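Local coordinates for nitrogenase molybdenum-iron protein alpha chain (Clostridium pasteurianum, PDB 4WES), which forms, with the beta chain, the molybdenum-iron component of nitrogenase, which reduces dinitrogen to ammonium at its iron-molybdenum cofactor, at residues A[219-224]-A[489-494]; A[259-264]-A[285-290]; A[280-285]-A[422-427]; A[347-352]-A[428-433]. All coordinates share one frame; numbering follows the deposited sequence. Where two conformers were deposited one is given.

The four contacts lie close to the iron-molybdenum cofactor: two touch it, and the side chains of Asp221 (contact 1) and Lys283 (contact 3) come within about 8 and 9 Å. Contact 2 reaches the cluster directly, since Cys262 SG binds the iron atom FE1 at 2.3 Å, and contact 4 brings Arg347 against the cluster sulfurs. Contacts 2 and 3 share Asn285, have centres about 10 Å apart and meet on neighbouring strands, 257-260 and 281-283. Contact 4 joins both: Asn285 ND2 lies 3.0 Å from Thr350 O, and Tyr427 OH lies 2.7 Å from His349 ND1. Contact 1 sits beside contact 2, where Gly492 N comes within 2.7 Å of Phe286 O.

Contact 1 (A[219-224]-A[489-494]); sequences GGDAWE and PYAGFR
Asp221 holds the turn that leads into helix 492-507 by a single oxygen. OD1 accepts from Tyr490 N at 2.8 Å, met nearly head-on along the C-O bond, and from Ala491 N at 2.9 Å, which comes from above the carboxylate plane. Ala491 also presses its CB on Asp221 CG (3.4 Å), while OD2 is taken by the hydroxyl of Tyr484. Both carboxylate oxygens are therefore engaged.

Glu224, three residues along the same helix, can be followed atom by atom. Its CB rests on the ring of Pro489, 3.9 Å from CG. With chi1 at 173°, Glu224 CG stands opposite its own backbone N and reaches the carbonyl of Ala491, 3.3 Å from O, with Gly492 CA also close by. A bend at chi2 then turns the carboxylate toward the 493-494 backbone. There OE1 receives Arg494 N at 3.0 Å, a fairly straight bond whose donor stands above the carboxylate plane; Arg227 forms a salt bridge to the same oxygen. OE2 lies beside the aliphatic part of Arg494, 3.5 Å from CD. The two side chains cross at about a right angle; OE2 lies well out of the guanidinium plane, so the charges are near but no N-H points at it.

Pro489, which follows a cis peptide bond, touches both acids, its CB near Asp221 OD1. Two buried carboxylates from the first turn of helix 221-232 thus accept backbone N-H groups of residues 490, 491 and 494, as the chain enters helix 492-507. Their negative charge, offset at Glu224 by Arg227, would be expected to suit the N-terminal part of that helix.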
# COMPACT_ATOMS: atom_id res chain seq x y z
N GLY A 219 -25.60 -10.01 0.53
CA GLY A 219 -25.27 -8.74 1.16
C GLY A 219 -26.00 -8.44 2.45
O GLY A 219 -26.07 -7.28 2.83
N GLY A 220 -26.54 -9.45 3.14
CA GLY A 220 -27.28 -9.21 4.35
C GLY A 220 -28.76 -8.92 4.19
O GLY A 220 -29.41 -8.59 5.21
N ASP A 221 -29.31 -9.11 3.02
CA ASP A 221 -30.73 -8.84 2.79
C ASP A 221 -31.66 -9.56 3.80
O ASP A 221 -32.65 -8.97 4.23
CB ASP A 221 -31.15 -9.31 1.39
CG ASP A 221 -30.79 -8.38 0.27
OD1 ASP A 221 -30.29 -7.25 0.50
OD2 ASP A 221 -31.00 -8.84 -0.90
N ALA A 222 -31.39 -10.83 4.08
CA ALA A 222 -32.31 -11.60 4.91
C ALA A 222 -32.29 -11.09 6.34
O ALA A 222 -33.34 -11.01 7.01
CB ALA A 222 -31.96 -13.07 4.90
N TRP A 223 -31.11 -10.73 6.85
CA TRP A 223 -31.03 -10.18 8.19
C TRP A 223 -31.83 -8.89 8.31
O TRP A 223 -32.44 -8.62 9.36
CB TRP A 223 -29.59 -9.98 8.62
CG TRP A 223 -28.83 -11.25 8.76
CD1 TRP A 223 -29.32 -12.46 9.21
CD2 TRP A 223 -27.45 -11.47 8.47
NE1 TRP A 223 -28.32 -13.40 9.25
CE2 TRP A 223 -27.16 -12.83 8.80
CE3 TRP A 223 -26.40 -10.66 8.01
CZ2 TRP A 223 -25.93 -13.38 8.62
CZ3 TRP A 223 -25.15 -11.23 7.82
CH2 TRP A 223 -24.93 -12.58 8.15
N GLU A 224 -31.86 -8.10 7.25
CA GLU A 224 -32.63 -6.85 7.28
C GLU A 224 -34.14 -7.13 7.26
O GLU A 224 -34.88 -6.46 7.99
CB GLU A 224 -32.17 -5.94 6.14
CG GLU A 224 -33.02 -4.69 5.96
CD GLU A 224 -33.13 -3.73 7.14
OE1 GLU A 224 -34.01 -2.85 7.05
OE2 GLU A 224 -32.33 -3.86 8.10
N PRO A 489 -27.24 -4.50 2.99
CA PRO A 489 -28.41 -5.02 2.27
C PRO A 489 -28.98 -4.00 1.30
O PRO A 489 -28.91 -2.80 1.55
CB PRO A 489 -29.41 -5.29 3.41
CG PRO A 489 -29.00 -4.35 4.49
CD PRO A 489 -27.52 -4.33 4.43
N TYR A 490 -29.59 -4.51 0.22
CA TYR A 490 -30.42 -3.67 -0.64
C TYR A 490 -31.91 -3.98 -0.45
O TYR A 490 -32.73 -3.17 -0.87
CB TYR A 490 -30.04 -3.83 -2.11
CG TYR A 490 -28.77 -3.10 -2.51
CD1 TYR A 490 -28.03 -2.26 -1.64
CD2 TYR A 490 -28.31 -3.20 -3.83
CE1 TYR A 490 -26.91 -1.60 -2.06
CE2 TYR A 490 -27.17 -2.49 -4.26
CZ TYR A 490 -26.50 -1.68 -3.34
OH TYR A 490 -25.36 -0.96 -3.70
N ALA A 491 -32.25 -5.08 0.25
CA ALA A 491 -33.64 -5.35 0.64
C ALA A 491 -33.99 -4.63 1.93
O ALA A 491 -33.12 -4.23 2.70
CB ALA A 491 -33.83 -6.86 0.80
N GLY A 492 -35.29 -4.57 2.19
CA GLY A 492 -35.79 -3.97 3.42
C GLY A 492 -35.67 -2.45 3.44
O GLY A 492 -35.22 -1.82 2.47
N PHE A 493 -36.08 -1.86 4.55
CA PHE A 493 -36.11 -0.42 4.65
C PHE A 493 -34.71 0.17 4.62
O PHE A 493 -34.47 1.16 3.92
CB PHE A 493 -36.83 0.00 5.92
CG PHE A 493 -38.32 -0.20 5.88
CD1 PHE A 493 -39.13 0.60 5.10
CD2 PHE A 493 -38.92 -1.17 6.65
CE1 PHE A 493 -40.50 0.42 5.08
CE2 PHE A 493 -40.29 -1.33 6.65
CZ PHE A 493 -41.08 -0.55 5.85
N ARG A 494 -33.78 -0.39 5.39
CA ARG A 494 -32.40 0.10 5.34
C ARG A 494 -31.78 -0.16 3.98
O ARG A 494 -30.89 0.61 3.54
CB ARG A 494 -31.53 -0.52 6.41
CG ARG A 494 -31.96 -0.06 7.77
CD ARG A 494 -31.10 -0.64 8.85
NE ARG A 494 -31.62 -0.28 10.16
CZ ARG A 494 -31.21 -0.86 11.28
NH1 ARG A 494 -30.25 -1.77 11.23
NH2 ARG A 494 -31.76 -0.51 12.42

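Contact 2 (A[259-264]-A[285-290]); sequences LVQCHR and NFIGVD. With ICS (iron-sulfur-molybdenum cluster with interstitial carbon), chain F.
The side-chain amide of Gln261 lies against Asn285 and Phe286 and uses both its ends. OE1 accepts Phe286 N at 2.9 Å, nearly straight and only slightly tilted from the carbonyl plane. NE2 donates to Asn285 OD1 at 3.1 Å, with the acceptor lying in the plane of the Gln261 amide. Gln261 gets there with CG opposite the backbone N (chi1 178°) and a bend at chi2 that brings the amide over to the 285-286 backbone.

Asn285 likewise has its CG anti to its own backbone N, and its OD1 is gripped from opposite faces of the carbonyl plane: Gln261 NE2 on one, Ile287 N on the other at 3.0 Å. The second bond closes an Asx turn, and the two amide planes stand 54° apart. Two donors and a third bond from Asn285 ND2 to Thr350 O fix the rotation of this amide.

Around the polar centre, Leu259 CD1 meets the Phe286 ring at its edge, 4.0 Å from CZ, and Gln261 OE1 also sits near that edge. Immediately after Gln261, Cys262 turns SG to an iron of the cluster and N-caps helix 263-277.

That helix makes the beta-alpha-beta crossover between parallel neighbours 257-260 and 281-283. The contact ties the end of the first strand to the loop between the second and helix 289-303, with Thr350 of helix 347-350 and Met354 of helix 352-357 alongside.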
# COMPACT_ATOMS: atom_id res chain seq x y z
N LEU A 259 -43.54 -17.22 2.60
CA LEU A 259 -43.39 -15.98 1.84
C LEU A 259 -42.42 -16.27 0.69
O LEU A 259 -41.28 -16.59 0.94
CB LEU A 259 -42.84 -14.88 2.72
CG LEU A 259 -43.48 -14.66 4.09
CD1 LEU A 259 -42.78 -13.55 4.85
CD2 LEU A 259 -44.96 -14.42 4.01
N VAL A 260 -42.83 -16.07 -0.54
CA VAL A 260 -41.99 -16.40 -1.69
C VAL A 260 -41.39 -15.13 -2.28
O VAL A 260 -42.09 -14.34 -2.92
CB VAL A 260 -42.79 -17.19 -2.73
CG1 VAL A 260 -42.02 -17.38 -4.02
CG2 VAL A 260 -43.22 -18.55 -2.17
N GLN A 261 -40.09 -14.93 -2.04
CA GLN A 261 -39.37 -13.77 -2.57
C GLN A 261 -38.93 -14.06 -4.02
O GLN A 261 -39.42 -13.42 -4.93
CB GLN A 261 -38.18 -13.40 -1.66
CG GLN A 261 -37.33 -12.23 -2.15
CD GLN A 261 -38.09 -10.94 -2.18
OE1 GLN A 261 -38.78 -10.60 -1.21
NE2 GLN A 261 -37.93 -10.18 -3.26
N CYS A 262 -38.05 -15.03 -4.20
CA CYS A 262 -37.70 -15.48 -5.54
C CYS A 262 -38.66 -16.57 -5.99
O CYS A 262 -38.55 -17.73 -5.53
CB CYS A 262 -36.27 -16.02 -5.60
SG CYS A 262 -35.95 -16.64 -7.24
N HIS A 263 -39.61 -16.22 -6.85
CA HIS A 263 -40.54 -17.23 -7.34
C HIS A 263 -39.83 -18.35 -8.10
O HIS A 263 -40.11 -19.54 -7.89
CB HIS A 263 -41.62 -16.59 -8.21
CG HIS A 263 -42.53 -17.58 -8.86
ND1 HIS A 263 -42.37 -18.01 -10.16
CD2 HIS A 263 -43.61 -18.25 -8.38
CE1 HIS A 263 -43.31 -18.89 -10.44
NE2 HIS A 263 -44.07 -19.07 -9.37
N ARG A 264 -38.95 -17.99 -9.03
CA ARG A 264 -38.40 -18.97 -9.93
C ARG A 264 -37.68 -20.10 -9.19
O ARG A 264 -37.85 -21.28 -9.53
CB ARG A 264 -37.42 -18.27 -10.92
CG ARG A 264 -36.76 -19.16 -11.94
CD ARG A 264 -37.68 -19.77 -12.98
NE ARG A 264 -38.36 -20.98 -12.53
CZ ARG A 264 -39.65 -21.25 -12.64
NH1 ARG A 264 -40.53 -20.35 -13.02
NH2 ARG A 264 -40.07 -22.45 -12.26
N ASN A 285 -42.47 -9.32 -1.64
CA ASN A 285 -41.34 -8.58 -2.18
C ASN A 285 -40.85 -7.61 -1.14
O ASN A 285 -41.45 -6.56 -0.90
CB ASN A 285 -41.71 -7.84 -3.46
CG ASN A 285 -40.49 -7.16 -4.05
OD1 ASN A 285 -39.38 -7.48 -3.68
ND2 ASN A 285 -40.70 -6.24 -4.98
N PHE A 286 -39.71 -7.96 -0.54
CA PHE A 286 -39.10 -7.12 0.48
C PHE A 286 -38.12 -6.09 -0.10
O PHE A 286 -37.35 -5.50 0.64
CB PHE A 286 -38.40 -7.98 1.54
CG PHE A 286 -39.34 -8.69 2.45
CD1 PHE A 286 -39.67 -10.03 2.26
CD2 PHE A 286 -39.88 -8.04 3.53
CE1 PHE A 286 -40.56 -10.66 3.12
CE2 PHE A 286 -40.74 -8.68 4.40
CZ PHE A 286 -41.08 -10.00 4.18
N ILE A 287 -38.18 -5.84 -1.41
CA ILE A 287 -37.32 -4.82 -2.01
C ILE A 287 -38.17 -3.60 -2.42
O ILE A 287 -39.20 -3.73 -3.09
CB ILE A 287 -36.57 -5.42 -3.21
CG1 ILE A 287 -35.74 -6.61 -2.73
CG2 ILE A 287 -35.67 -4.38 -3.83
CD1 ILE A 287 -35.35 -7.61 -3.79
N GLY A 288 -37.75 -2.44 -1.94
CA GLY A 288 -38.44 -1.19 -2.17
C GLY A 288 -39.46 -0.88 -1.12
O GLY A 288 -40.15 -1.78 -0.63
N VAL A 289 -39.65 0.38 -0.80
CA VAL A 289 -40.64 0.75 0.22
C VAL A 289 -42.01 0.22 -0.16
O VAL A 289 -42.71 -0.37 0.67
CB VAL A 289 -40.72 2.28 0.38
CG1 VAL A 289 -41.86 2.69 1.31
CG2 VAL A 289 -39.42 2.84 0.94
N ASP A 290 -42.45 0.45 -1.40
CA ASP A 290 -43.81 0.03 -1.75
C ASP A 290 -43.95 -1.49 -1.68
O ASP A 290 -44.97 -2.01 -1.22
CB ASP A 290 -44.22 0.55 -3.13
CG ASP A 290 -44.44 2.05 -3.18
OD1 ASP A 290 -44.57 2.69 -2.14
OD2 ASP A 290 -44.49 2.58 -4.29
FE1 ICS F . -33.72 -16.21 -7.51
MO1 ICS F . -27.45 -14.16 -9.72
FE2 ICS F . -31.56 -16.95 -8.87
FE3 ICS F . -31.31 -15.39 -6.71
FE4 ICS F . -32.42 -14.44 -8.92
FE5 ICS F . -30.10 -13.69 -9.77
FE6 ICS F . -29.23 -16.17 -9.65
FE7 ICS F . -29.00 -14.63 -7.58
CX ICS F . -30.65 -15.19 -8.59
S1A ICS F . -33.50 -16.27 -9.80
S1B ICS F . -28.97 -14.79 -11.38
S2A ICS F . -32.08 -17.55 -6.74
S2B ICS F . -30.06 -18.16 -9.98
S3A ICS F . -32.06 -12.67 -10.23
S3B ICS F . -27.45 -16.08 -8.32
S4A ICS F . -33.17 -14.09 -6.78
S4B ICS F . -28.66 -12.61 -8.44
S5A ICS F . -29.56 -14.77 -5.46

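Contact 3 (A[280-285]-A[422-427]); sequences PWIKCN and VPLSSY
Trp281 and Ser425 share the shorter of two backbone hydrogen bonds here: Ser425 N donates to Trp281 O at 2.8 Å in a nearly straight bond. The second, Lys283 N to Pro423 O, is longer at 3.2 Å. Between them Ile282 and Leu424 form a single beta bridge, with Pro423 at the centre of an inverse gamma turn. The CA-H groups of Leu424 and Ile282 also point at the same two carbonyl oxygens.

Lys283 carries the next polar group. Bends at chi2 and chi4 curl the chain back so that NZ donates to Cys284 O at 2.7 Å, and the carbonyls of Val260 and Gln261 take it too. Along the way CE passes over one face of the Tyr427 ring, offset toward the rim, at 3.9 Å from the centroid, while the Tyr427 hydroxyl is hydrogen-bonded to His349 ND1.

The indole of Trp281 does the other aromatic work. Its chi1 of 62° places CG between the backbone N and the carbonyl carbon, turning the ring under the 425-426 backbone. Ser425 CA then sits squarely over the six-membered ring, 3.6 Å from the centroid, a CH-pi contact; Ser425 OG goes to Glu274.

Farther out the packing is aliphatic: Ile282 CG2 touches Leu424 CD2 at 3.6 Å and Val422 CG1, and Pro280 CB leans on Leu424.

Strand 281-283, an outermost strand of its parallel sheet within this chain, is thereby edged by a loop. The lysine ammonium donates to three carbonyl oxygens, which should favour its charged form, whereas the buried Ser426 O finds no polar partner.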
# COMPACT_ATOMS: atom_id res chain seq x y z
N PRO A 280 -50.02 -22.52 3.31
CA PRO A 280 -50.21 -21.61 2.17
C PRO A 280 -48.97 -20.78 1.93
O PRO A 280 -48.11 -20.63 2.80
CB PRO A 280 -51.38 -20.74 2.62
CG PRO A 280 -51.29 -20.73 4.11
CD PRO A 280 -50.74 -22.06 4.51
N TRP A 281 -48.89 -20.21 0.74
CA TRP A 281 -47.82 -19.26 0.44
C TRP A 281 -48.39 -18.01 -0.19
O TRP A 281 -49.44 -18.05 -0.83
CB TRP A 281 -46.74 -19.86 -0.43
CG TRP A 281 -47.09 -20.35 -1.82
CD1 TRP A 281 -47.57 -21.58 -2.16
CD2 TRP A 281 -46.94 -19.63 -3.05
NE1 TRP A 281 -47.68 -21.69 -3.52
CE2 TRP A 281 -47.30 -20.50 -4.09
CE3 TRP A 281 -46.52 -18.33 -3.37
CZ2 TRP A 281 -47.28 -20.11 -5.43
CZ3 TRP A 281 -46.48 -17.96 -4.68
CH2 TRP A 281 -46.84 -18.85 -5.69
N ILE A 282 -47.69 -16.89 0.01
CA ILE A 282 -47.97 -15.67 -0.71
C ILE A 282 -46.71 -15.23 -1.39
O ILE A 282 -45.60 -15.42 -0.89
CB ILE A 282 -48.50 -14.52 0.18
CG1 ILE A 282 -47.55 -14.19 1.33
CG2 ILE A 282 -49.88 -14.81 0.68
CD1 ILE A 282 -47.87 -12.85 1.98
N LYS A 283 -46.86 -14.64 -2.58
CA LYS A 283 -45.73 -13.91 -3.14
C LYS A 283 -45.43 -12.72 -2.28
O LYS A 283 -46.33 -12.02 -1.86
CB LYS A 283 -46.06 -13.48 -4.57
CG LYS A 283 -44.88 -12.86 -5.33
CD LYS A 283 -43.82 -13.90 -5.67
CE LYS A 283 -42.54 -13.31 -6.25
NZ LYS A 283 -41.87 -12.33 -5.35
N CYS A 284 -44.17 -12.52 -1.96
CA CYS A 284 -43.73 -11.34 -1.21
C CYS A 284 -42.69 -10.56 -2.03
O CYS A 284 -42.10 -11.09 -2.98
CB CYS A 284 -43.10 -11.71 0.14
SG CYS A 284 -41.56 -12.66 0.06
N ASN A 285 -42.47 -9.32 -1.64
CA ASN A 285 -41.34 -8.58 -2.18
C ASN A 285 -40.85 -7.61 -1.14
O ASN A 285 -41.45 -6.56 -0.90
CB ASN A 285 -41.71 -7.84 -3.46
CG ASN A 285 -40.49 -7.16 -4.05
OD1 ASN A 285 -39.38 -7.48 -3.68
ND2 ASN A 285 -40.70 -6.24 -4.98
N VAL A 422 -54.72 -10.27 -1.95
CA VAL A 422 -53.59 -10.95 -1.34
C VAL A 422 -53.14 -12.06 -2.29
O VAL A 422 -53.99 -12.85 -2.74
CB VAL A 422 -54.00 -11.52 0.03
CG1 VAL A 422 -52.86 -12.30 0.65
CG2 VAL A 422 -54.47 -10.42 0.97
N PRO A 423 -51.84 -12.12 -2.61
CA PRO A 423 -51.35 -13.03 -3.66
C PRO A 423 -51.10 -14.44 -3.11
O PRO A 423 -49.96 -14.95 -3.13
CB PRO A 423 -50.08 -12.36 -4.14
CG PRO A 423 -49.56 -11.67 -2.90
CD PRO A 423 -50.79 -11.17 -2.19
N LEU A 424 -52.16 -15.05 -2.58
CA LEU A 424 -52.10 -16.42 -2.09
C LEU A 424 -51.92 -17.38 -3.27
O LEU A 424 -52.73 -17.43 -4.19
CB LEU A 424 -53.35 -16.77 -1.28
CG LEU A 424 -53.34 -16.31 0.16
CD1 LEU A 424 -54.73 -16.21 0.73
CD2 LEU A 424 -52.50 -17.25 1.03
N SER A 425 -50.84 -18.15 -3.21
CA SER A 425 -50.50 -19.13 -4.24
C SER A 425 -50.59 -18.54 -5.63
O SER A 425 -51.05 -19.18 -6.55
CB SER A 425 -51.39 -20.38 -4.07
OG SER A 425 -51.29 -20.83 -2.72
N SER A 426 -50.11 -17.31 -5.78
CA SER A 426 -50.19 -16.66 -7.08
C SER A 426 -49.02 -15.73 -7.26
O SER A 426 -48.32 -15.35 -6.32
CB SER A 426 -51.51 -15.95 -7.23
OG SER A 426 -51.60 -14.92 -6.32
N TYR A 427 -48.75 -15.39 -8.53
CA TYR A 427 -47.69 -14.45 -8.90
C TYR A 427 -48.07 -13.89 -10.24
O TYR A 427 -48.16 -14.64 -11.22
CB TYR A 427 -46.35 -15.15 -9.00
CG TYR A 427 -45.16 -14.30 -9.43
CD1 TYR A 427 -45.04 -12.97 -9.05
CD2 TYR A 427 -44.15 -14.85 -10.20
CE1 TYR A 427 -43.93 -12.23 -9.41
CE2 TYR A 427 -43.03 -14.11 -10.57
CZ TYR A 427 -42.93 -12.80 -10.18
OH TYR A 427 -41.79 -12.08 -10.50

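Contact 4 (A[347-352]-A[428-433]); sequences RSHTYM and GGMMKE. With ICS (iron-sulfur-molybdenum cluster with interstitial carbon), chain F.
His349 and Glu433 make the direct hydrogen bond of this contact: NE2 donates to OE1 at 2.8 Å with an N-H...O angle of 139°. The bond is not ideal, since NE2 stands above the carboxylate plane and OE1 is tilted 22° from the ring plane. ND1 is engaged by the Tyr427 hydroxyl, so both ring nitrogens are held. Water 1 lies 2.7 Å from Glu433 OE2 and 2.9 Å from His349 O and bridges the segments.

One face of the imidazole is covered by the backbone of Met430. Met430 CA lies over the centre of the ring, 3.6 Å from its centroid and almost on the ring normal, a CH-pi contact. With chi1 at -177° the ring points away from its own backbone N and out across the 429-430 backbone, where CE1 also comes 3.3 Å from Gly429 O.

The remaining contacts are between sulfur and methyl or methylene groups. Met430 bends at chi3, and its SD touches Ser348 CB at 3.7 Å and the methyl CE of Met352 at the same distance; the two methionine chains cross at about a right angle. Ser348 OG turns off to Val343 N and Gly366 O.

Arg347 faces the other way, toward the cofactor: its backbone N is 3.5 Å from S3A, while S4B lies over one face of its guanidinium. Helix 347-350 thus carries a cluster-pocket arginine on one side while its histidine bonds to Glu433 of the short, weakly bonded helix 430-433. A carboxylate at NE2 would be expected to polarise the imidazole N-H and, with the Tyr427 hydroxyl at ND1, hold the ring's rotation.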
# COMPACT_ATOMS: atom_id res chain seq x y z
N ARG A 347 -34.89 -10.65 -9.99
CA ARG A 347 -34.61 -9.27 -9.55
C ARG A 347 -34.94 -8.20 -10.57
O ARG A 347 -35.17 -7.04 -10.21
CB ARG A 347 -33.16 -9.17 -9.07
CG ARG A 347 -32.99 -9.89 -7.74
CD ARG A 347 -31.55 -9.82 -7.27
NE ARG A 347 -31.44 -10.53 -5.99
CZ ARG A 347 -30.31 -10.74 -5.37
NH1 ARG A 347 -29.19 -10.24 -5.81
NH2 ARG A 347 -30.33 -11.46 -4.25
N SER A 348 -35.03 -8.56 -11.86
CA SER A 348 -35.50 -7.60 -12.86
C SER A 348 -36.86 -7.05 -12.49
O SER A 348 -37.19 -5.91 -12.83
CB SER A 348 -35.56 -8.24 -14.25
OG SER A 348 -34.35 -8.90 -14.53
N HIS A 349 -37.67 -7.92 -11.86
CA HIS A 349 -39.01 -7.54 -11.47
C HIS A 349 -39.03 -6.90 -10.08
O HIS A 349 -39.61 -5.82 -9.86
CB HIS A 349 -39.92 -8.77 -11.50
CG HIS A 349 -41.34 -8.46 -11.19
ND1 HIS A 349 -42.25 -9.44 -10.84
CD2 HIS A 349 -42.01 -7.28 -11.17
CE1 HIS A 349 -43.42 -8.85 -10.64
NE2 HIS A 349 -43.30 -7.55 -10.84
N THR A 350 -38.38 -7.56 -9.12
CA THR A 350 -38.54 -7.10 -7.73
C THR A 350 -37.94 -5.71 -7.47
O THR A 350 -38.40 -5.04 -6.56
CB THR A 350 -38.06 -8.16 -6.76
OG1 THR A 350 -36.71 -8.46 -7.06
CG2 THR A 350 -38.94 -9.38 -6.80
N TYR A 351 -36.93 -5.30 -8.26
CA TYR A 351 -36.36 -3.96 -8.12
C TYR A 351 -37.18 -2.83 -8.78
O TYR A 351 -36.87 -1.65 -8.59
CB TYR A 351 -34.88 -3.94 -8.59
CG TYR A 351 -33.97 -4.42 -7.48
CD1 TYR A 351 -33.30 -3.50 -6.70
CD2 TYR A 351 -33.81 -5.77 -7.20
CE1 TYR A 351 -32.55 -3.91 -5.63
CE2 TYR A 351 -33.04 -6.21 -6.11
CZ TYR A 351 -32.40 -5.27 -5.33
OH TYR A 351 -31.68 -5.62 -4.22
N MET A 352 -38.20 -3.18 -9.55
CA MET A 352 -38.91 -2.16 -10.32
C MET A 352 -39.61 -1.13 -9.45
O MET A 352 -39.61 0.07 -9.79
CB MET A 352 -39.93 -2.82 -11.24
CG MET A 352 -39.27 -3.42 -12.47
SD MET A 352 -40.46 -4.23 -13.54
CE MET A 352 -39.42 -4.52 -14.97
N GLY A 428 -48.29 -12.58 -10.29
CA GLY A 428 -48.74 -11.94 -11.53
C GLY A 428 -47.70 -11.82 -12.62
O GLY A 428 -48.06 -11.57 -13.77
N GLY A 429 -46.42 -11.89 -12.27
CA GLY A 429 -45.35 -11.82 -13.25
C GLY A 429 -44.90 -10.40 -13.53
O GLY A 429 -45.54 -9.41 -13.15
N MET A 430 -43.77 -10.29 -14.21
CA MET A 430 -43.12 -8.99 -14.40
C MET A 430 -43.84 -8.09 -15.38
O MET A 430 -43.92 -6.88 -15.16
CB MET A 430 -41.68 -9.24 -14.83
CG MET A 430 -40.89 -7.95 -15.06
SD MET A 430 -39.11 -8.22 -15.19
CE MET A 430 -38.99 -8.96 -16.82
N MET A 431 -44.35 -8.65 -16.47
CA MET A 431 -44.93 -7.83 -17.53
C MET A 431 -46.07 -6.93 -16.97
O MET A 431 -46.20 -5.76 -17.35
CB MET A 431 -45.40 -8.74 -18.67
CG MET A 431 -45.48 -8.12 -20.05
SD MET A 431 -45.96 -9.43 -21.19
CE MET A 431 -44.47 -10.42 -21.48
N LYS A 432 -46.89 -7.49 -16.07
CA LYS A 432 -48.03 -6.76 -15.52
C LYS A 432 -47.59 -5.46 -14.89
O LYS A 432 -48.34 -4.46 -14.94
CB LYS A 432 -48.79 -7.58 -14.50
CG LYS A 432 -49.97 -8.35 -15.05
CD LYS A 432 -49.77 -9.85 -14.94
CE LYS A 432 -51.04 -10.65 -14.76
NZ LYS A 432 -50.64 -12.03 -14.41
N GLU A 433 -46.40 -5.45 -14.29
CA GLU A 433 -45.94 -4.27 -13.57
C GLU A 433 -45.33 -3.21 -14.48
O GLU A 433 -45.22 -2.06 -14.09
CB GLU A 433 -44.93 -4.72 -12.50
CG GLU A 433 -44.53 -3.62 -11.53
CD GLU A 433 -44.03 -4.14 -10.21
OE1 GLU A 433 -44.41 -5.25 -9.81
OE2 GLU A 433 -43.28 -3.38 -9.57
FE1 ICS F . -33.72 -16.21 -7.51
MO1 ICS F . -27.45 -14.16 -9.72
FE2 ICS F . -31.56 -16.95 -8.87
FE3 ICS F . -31.31 -15.39 -6.71
FE4 ICS F . -32.42 -14.44 -8.92
FE5 ICS F . -30.10 -13.69 -9.77
FE6 ICS F . -29.23 -16.17 -9.65
FE7 ICS F . -29.00 -14.63 -7.58
CX ICS F . -30.65 -15.19 -8.59
S1A ICS F . -33.50 -16.27 -9.80
S1B ICS F . -28.97 -14.79 -11.38
S2A ICS F . -32.08 -17.55 -6.74
S2B ICS F . -30.06 -18.16 -9.98
S3A ICS F . -32.06 -12.67 -10.23
S3B ICS F . -27.45 -16.08 -8.32
S4A ICS F . -33.17 -14.09 -6.78
S4B ICS F . -28.66 -12.61 -8.44
S5A ICS F . -29.56 -14.77 -5.46
O HOH W 1 -41.20 -4.27 -8.01